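Local coordinates for putative glycosyltransferase (Mannosyltransferase) involved in glycosylating the PBCV-1 major capsid protein (Paramecium bursaria Chlorella virus 1, PDB 2P6W) that probably transfers a sugar from a nucleotide-sugar donor during glycosylation of the viral major capsid protein, this chain being its manganese-binding N-terminal domain, at residues Glu18-Tyr21 / Ala22-Thr25; Pro151-Gln154 / Lys155-Glu159. One frame throughout, in Å; residues are numbered along the deposited sequence.

How the contacts relate
Both contacts lie at the starts of helices, residues meeting three or four positions apart: contact 1 opens helix 20-36 and contact 2 opens helix 153-164. They share no element; their centres lie about 26 Å apart and their nearest atoms about 15 Å. Contact 1 is partly buried, with R23 exposed, I20 partly covered by helix 201-210 and Y21 buried. All hydrogen bonds between its two segments are backbone bonds, and R23 and T25 find polar partners outside. Contact 2 is buried, and there a threonine hydroxyl joins the backbone bonds while acidic and amide side chains are tied to strand and loop. Each brings one side chain, Y21 or Q154, to about 8 Å from the manganese ion.

Contact 1 (Glu18-Tyr21 / Ala22-Thr25); sequences ETIY and ARKT
I20 and R23 meet on the first turn of helix 20-36, the isoleucine CD1 lying 3.8 Å from NH2 of R23, at the guanidinium edge and near its plane. R23 reaches back because its chain, with CG anti to N (chi1 -169°), bends at chi3. An arginine suits this exposed place: its flat end lies beside a hydrocarbon branch while NH1 forms a salt bridge with E27, a turn further on. From I20 the other branch, CG2, meets K24 through the lysine CE, at 4.0 Å.

The carbonyls of the opening turn are taken up in order. T19 holds the N-cap position, but its side chain makes no capping bond; its O accepts from R23 N at 3.3 Å and more weakly from A22 N. I20 O receives K24 N at 3.1 Å, and Y21 O receives T25 N at 2.9 Å with an N-H...O angle of 166°. Y21 N is bound by the carboxylate of D205, and Y21 OH has a weak hydrogen bond with R204, a UDP-binding residue. Buried T25 has its hydroxyl satisfied by S81 O. A22 is small enough for its CB to sit close over one face of the Y21 ring.

This helix links parallel strands 8-13 and 39-43 in a beta-alpha-beta unit, and helix 201-210 packs against I20, Y21 and K24.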
# COMPACT_ATOMS: atom_id res chain seq x y z
N GLU A 18 9.75 -14.49 10.91
CA GLU A 18 9.06 -15.15 12.03
C GLU A 18 7.66 -14.58 12.30
O GLU A 18 6.88 -15.16 13.06
CB GLU A 18 9.91 -15.09 13.32
CG GLU A 18 11.05 -16.11 13.38
CD GLU A 18 12.20 -15.79 12.44
OE1 GLU A 18 12.46 -14.60 12.19
OE2 GLU A 18 12.88 -16.74 11.97
N THR A 19 7.36 -13.43 11.70
CA THR A 19 6.09 -12.78 11.94
C THR A 19 5.05 -13.48 11.10
O THR A 19 5.03 -13.34 9.88
CB THR A 19 6.17 -11.28 11.65
OG1 THR A 19 7.17 -10.70 12.52
CG2 THR A 19 4.84 -10.63 11.92
N ILE A 20 4.22 -14.28 11.76
CA ILE A 20 3.29 -15.17 11.07
C ILE A 20 2.25 -14.45 10.22
O ILE A 20 2.05 -14.80 9.06
CB ILE A 20 2.65 -16.19 12.05
CG1 ILE A 20 3.73 -17.10 12.61
CG2 ILE A 20 1.55 -17.02 11.37
CD1 ILE A 20 4.63 -17.79 11.55
N TYR A 21 1.61 -13.41 10.76
CA TYR A 21 0.57 -12.75 9.97
C TYR A 21 1.11 -12.24 8.64
O TYR A 21 0.41 -12.29 7.62
CB TYR A 21 -0.13 -11.62 10.72
CG TYR A 21 0.63 -10.33 10.81
CD1 TYR A 21 0.63 -9.40 9.74
CD2 TYR A 21 1.32 -9.99 11.97
CE1 TYR A 21 1.34 -8.20 9.82
CE2 TYR A 21 2.01 -8.79 12.07
CZ TYR A 21 2.01 -7.89 11.00
OH TYR A 21 2.70 -6.70 11.13
N ALA A 22 2.36 -11.77 8.64
CA ALA A 22 2.94 -11.21 7.42
C ALA A 22 3.32 -12.30 6.43
O ALA A 22 3.29 -12.07 5.23
CB ALA A 22 4.14 -10.34 7.77
N ARG A 23 3.67 -13.48 6.93
CA ARG A 23 3.86 -14.63 6.03
C ARG A 23 2.54 -14.89 5.32
O ARG A 23 2.52 -15.13 4.11
CB ARG A 23 4.32 -15.88 6.80
CG ARG A 23 4.78 -17.02 5.88
CD ARG A 23 5.42 -18.20 6.64
NE ARG A 23 4.63 -18.68 7.78
CZ ARG A 23 3.52 -19.40 7.68
NH1 ARG A 23 3.01 -19.72 6.50
NH2 ARG A 23 2.89 -19.80 8.79
N LYS A 24 1.44 -14.85 6.07
CA LYS A 24 0.13 -15.19 5.52
C LYS A 24 -0.37 -14.15 4.53
O LYS A 24 -0.88 -14.51 3.46
CB LYS A 24 -0.87 -15.44 6.64
CG LYS A 24 -0.56 -16.70 7.44
CD LYS A 24 -1.59 -16.91 8.50
CE LYS A 24 -1.49 -18.29 9.11
NZ LYS A 24 -2.71 -18.49 9.92
N THR A 25 -0.25 -12.87 4.87
CA THR A 25 -0.66 -11.84 3.92
C THR A 25 0.19 -11.91 2.65
O THR A 25 -0.35 -11.81 1.55
CB THR A 25 -0.58 -10.43 4.51
OG1 THR A 25 0.78 -10.15 4.85
CG2 THR A 25 -1.46 -10.32 5.76

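Contact 2 (Pro151-Gln154 / Lys155-Glu159); sequences PYEQ and KTVYE
Y152 and T156 meet where a loop enters helix 153-164, a local and largely buried contact round its N-terminus, with Y152 at the N-cap position; it lies beside R59, which binds UDP-glucose, in a domain of a family placed in the GT-A clan. Its signature is the carbonyl of Y152, which is gripped twice by T156. The backbone N of T156 comes in the carbonyl plane at 3.0 Å from Y152 O, whereas its OG1, at 2.9 Å from the same oxygen, stands above that plane, 48° out of it. With OG1 beside its own backbone N (chi1 -54°), the hydroxyl hydrogen-bonds to the same carbonyl as the N-H, and a buried polar group is satisfied within the helix.

E153 and V157 run side by side, pointing the same way. V157 CG2 is 3.6 Å from OE2 of E153, and the backbones join through V157 N and E153 O at 2.9 Å. Both carboxylate oxygens are occupied from outside the turn, which suits a buried glutamate: OE2 forms a salt bridge with K125 and OE1 a hydrogen bond with T122, while R59 is a long, weak ion partner.

P151, which follows a cis peptide bond, crosses K155 at about a right angle, its CD 3.7 Å from the lysine CB. Bent at chi3, the lysine passes the ring and carries NZ back to T149 OG1 and F150 O, closing the loop onto the helix. Q154 OE1 accepts a hydrogen bond from the backbone N of T122.

Helix 52-57 packs against Y152, E153 and T156, and Y152 OH is bonded to E52; K125, on strand 124-128, ties the turn to the central sheet.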
# COMPACT_ATOMS: atom_id res chain seq x y z
N PRO A 151 2.27 11.42 10.40
CA PRO A 151 2.36 10.05 9.85
C PRO A 151 3.36 9.79 8.70
O PRO A 151 3.14 8.89 7.89
CB PRO A 151 0.92 9.79 9.35
CG PRO A 151 0.44 11.12 8.93
CD PRO A 151 1.09 12.14 9.87
N TYR A 152 4.45 10.56 8.63
CA TYR A 152 5.63 10.15 7.83
C TYR A 152 5.36 10.18 6.32
O TYR A 152 5.02 11.24 5.81
CB TYR A 152 6.15 8.78 8.30
CG TYR A 152 6.30 8.68 9.79
CD1 TYR A 152 7.09 9.58 10.48
CD2 TYR A 152 5.64 7.68 10.51
CE1 TYR A 152 7.24 9.48 11.86
CE2 TYR A 152 5.78 7.58 11.89
CZ TYR A 152 6.58 8.48 12.55
OH TYR A 152 6.72 8.40 13.92
N GLU A 153 5.54 9.07 5.61
CA GLU A 153 5.32 9.08 4.15
C GLU A 153 3.89 9.49 3.82
O GLU A 153 3.61 10.07 2.77
CB GLU A 153 5.65 7.71 3.53
CG GLU A 153 5.15 7.49 2.09
CD GLU A 153 3.73 6.93 2.03
OE1 GLU A 153 3.11 6.73 3.10
OE2 GLU A 153 3.24 6.66 0.90
N GLN A 154 2.97 9.18 4.72
CA GLN A 154 1.56 9.48 4.48
C GLN A 154 1.34 10.99 4.45
O GLN A 154 0.61 11.52 3.59
CB GLN A 154 0.74 8.83 5.59
CG GLN A 154 -0.74 9.00 5.46
CD GLN A 154 -1.46 8.10 6.43
OE1 GLN A 154 -1.61 6.91 6.20
NE2 GLN A 154 -1.93 8.68 7.54
N LYS A 155 1.96 11.70 5.40
CA LYS A 155 1.92 13.15 5.42
C LYS A 155 2.69 13.75 4.24
O LYS A 155 2.30 14.77 3.67
CB LYS A 155 2.50 13.66 6.76
CG LYS A 155 2.71 15.17 6.77
CD LYS A 155 2.66 15.78 8.18
CE LYS A 155 3.67 15.15 9.13
NZ LYS A 155 3.52 15.83 10.47
N THR A 156 3.79 13.09 3.86
CA THR A 156 4.62 13.62 2.78
C THR A 156 3.87 13.55 1.45
O THR A 156 3.88 14.49 0.66
CB THR A 156 5.95 12.86 2.69
OG1 THR A 156 6.56 12.90 3.99
CG2 THR A 156 6.86 13.50 1.63
N VAL A 157 3.22 12.42 1.20
CA VAL A 157 2.39 12.32 0.01
C VAL A 157 1.30 13.39 0.01
O VAL A 157 1.14 14.13 -0.96
CB VAL A 157 1.80 10.89 -0.13
CG1 VAL A 157 0.70 10.86 -1.20
CG2 VAL A 157 2.89 9.91 -0.50
N TYR A 158 0.54 13.48 1.09
CA TYR A 158 -0.59 14.40 1.11
C TYR A 158 -0.21 15.90 1.08
O TYR A 158 -0.88 16.71 0.40
CB TYR A 158 -1.52 14.08 2.28
CG TYR A 158 -2.85 14.77 2.18
CD1 TYR A 158 -3.79 14.38 1.22
CD2 TYR A 158 -3.17 15.84 3.03
CE1 TYR A 158 -5.03 15.02 1.14
CE2 TYR A 158 -4.41 16.47 2.95
CZ TYR A 158 -5.32 16.07 2.00
OH TYR A 158 -6.54 16.69 1.91
N GLU A 159 0.82 16.25 1.84
CA GLU A 159 1.17 17.66 2.07
C GLU A 159 2.38 18.18 1.30
O GLU A 159 2.55 19.42 1.18
CB GLU A 159 1.38 17.91 3.56
CG GLU A 159 0.12 17.69 4.40
CD GLU A 159 0.34 17.97 5.87
OE1 GLU A 159 1.09 18.92 6.19
OE2 GLU A 159 -0.23 17.24 6.72